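Local coordinates for protein neutral ceramidase (Pseudomonas aeruginosa, PDB 2ZWS) that hydrolyses the N-acyl linkage of ceramides to sphingosine and free fatty acid with a bound zinc ion, and also catalyses the reverse synthesis, at residues Val184-Phe187 / Glu193-Gly196. Residues are numbered along the deposited sequence; the frame is centred on the assembly and turned at random. Where two conformers were deposited one is given.
Sequences VLSF and ELAG
Phe187 pairs with Gly196, and its carbonyl also reaches Ala195. Phe187 N donates to Gly196 O at 2.9 Å. Phe187 O accepts two N-H groups. Ala195 N donates to Phe187 O at 2.8 Å, nearly in line with the C=O bond (171°). The bond from Gly196 N to the same Phe187 O, at 3.5 Å, is weak. Both backbone polar atoms of Phe187 are thus satisfied by the partner strand. Gly196 O also lies at the edge of the Phe187 ring, in its plane, 3.6 Å from Phe187 CD1. With CG anti to its own carbonyl carbon (chi1 -63°), the ring sits on the side of the backbone N, beside the oxygen which that N binds. Beyond the hairpin, the ring meets Phe7 edge-to-face and also touches Phe45. Leu194 CD1 touches Ser186 CB. In the conformer given, Ser186 OG makes a weak hydrogen bond to Phe147 O on the neighbouring strand 142-152. In the turn, Glu193 N makes a hydrogen bond to Asp189 OD1. Ala195 and Gly196 together face the single residue Phe187, which makes this a classic beta bulge in the antiparallel hairpin of strands 181-189 and 194-200.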
loop_
_atom_site.group_PDB
_atom_site.type_symbol
_atom_site.label_atom_id
_atom_site.label_comp_id
_atom_site.label_asym_id
_atom_site.label_seq_id
_atom_site.Cartn_x
_atom_site.Cartn_y
_atom_site.Cartn_z
ATOM N N VAL A 184 -7.647 -16.485 0.246
ATOM C CA VAL A 184 -8.659 -15.582 -0.309
ATOM C C VAL A 184 -9.912 -15.616 0.541
ATOM O O VAL A 184 -10.445 -16.696 0.819
ATOM C CB VAL A 184 -9.006 -15.912 -1.800
ATOM C CG1 VAL A 184 -10.062 -14.918 -2.361
ATOM C CG2 VAL A 184 -7.751 -15.925 -2.664
ATOM N N LEU A 185 -10.353 -14.424 0.966
ATOM C CA LEU A 185 -11.692 -14.240 1.551
ATOM C C LEU A 185 -12.608 -13.669 0.462
ATOM O O LEU A 185 -12.378 -12.560 -0.044
ATOM C CB LEU A 185 -11.655 -13.295 2.764
ATOM C CG LEU A 185 -12.981 -13.053 3.521
ATOM C CD1 LEU A 185 -13.571 -14.327 4.091
ATOM C CD2 LEU A 185 -12.768 -12.070 4.654
ATOM N N SER A 186 -13.627 -14.455 0.086
ATOM C CA SER A 186 -14.533 -13.993 -0.940
ATOM C C SER A 186 -15.862 -13.593 -0.351
ATOM O O SER A 186 -16.321 -14.157 0.657
ATOM C CB SER A 186 -14.691 -15.027 -2.049
ATOM O OG SER A 186 -15.002 -16.298 -1.510
ATOM N N PHE A 187 -16.446 -12.578 -0.992
ATOM C CA PHE A 187 -17.690 -11.980 -0.562
ATOM C C PHE A 187 -18.756 -12.291 -1.598
ATOM O O PHE A 187 -18.713 -11.777 -2.726
ATOM C CB PHE A 187 -17.516 -10.479 -0.393
ATOM C CG PHE A 187 -16.528 -10.106 0.663
ATOM C CD1 PHE A 187 -15.153 -10.158 0.407
ATOM C CD2 PHE A 187 -16.960 -9.748 1.935
ATOM C CE1 PHE A 187 -14.217 -9.821 1.401
ATOM C CE2 PHE A 187 -16.037 -9.380 2.933
ATOM C CZ PHE A 187 -14.664 -9.442 2.670
ATOM N N GLU A 193 -23.458 -14.381 -6.432
ATOM C CA GLU A 193 -22.461 -13.946 -7.331
ATOM C C GLU A 193 -21.335 -13.342 -6.500
ATOM O O GLU A 193 -21.578 -12.775 -5.450
ATOM C CB GLU A 193 -23.062 -12.889 -8.228
ATOM C CG GLU A 193 -22.110 -12.429 -9.307
ATOM C CD GLU A 193 -22.789 -11.647 -10.402
ATOM O OE1 GLU A 193 -22.113 -11.416 -11.430
ATOM O OE2 GLU A 193 -23.988 -11.276 -10.249
ATOM N N LEU A 194 -20.109 -13.514 -6.968
ATOM C CA LEU A 194 -18.956 -12.921 -6.313
ATOM C C LEU A 194 -18.978 -11.395 -6.424
ATOM O O LEU A 194 -18.887 -10.843 -7.514
ATOM C CB LEU A 194 -17.670 -13.501 -6.898
ATOM C CG LEU A 194 -16.392 -13.128 -6.135
ATOM C CD1 LEU A 194 -16.331 -13.710 -4.729
ATOM C CD2 LEU A 194 -15.142 -13.524 -6.905
ATOM N N ALA A 195 -19.051 -10.733 -5.276
ATOM C CA ALA A 195 -19.115 -9.265 -5.225
ATOM C C ALA A 195 -17.758 -8.590 -4.954
ATOM O O ALA A 195 -17.561 -7.416 -5.282
ATOM C CB ALA A 195 -20.109 -8.841 -4.162
ATOM N N GLY A 196 -16.841 -9.321 -4.324
ATOM C CA GLY A 196 -15.517 -8.759 -4.060
ATOM C C GLY A 196 -14.687 -9.837 -3.395
ATOM O O GLY A 196 -15.196 -10.935 -3.083
#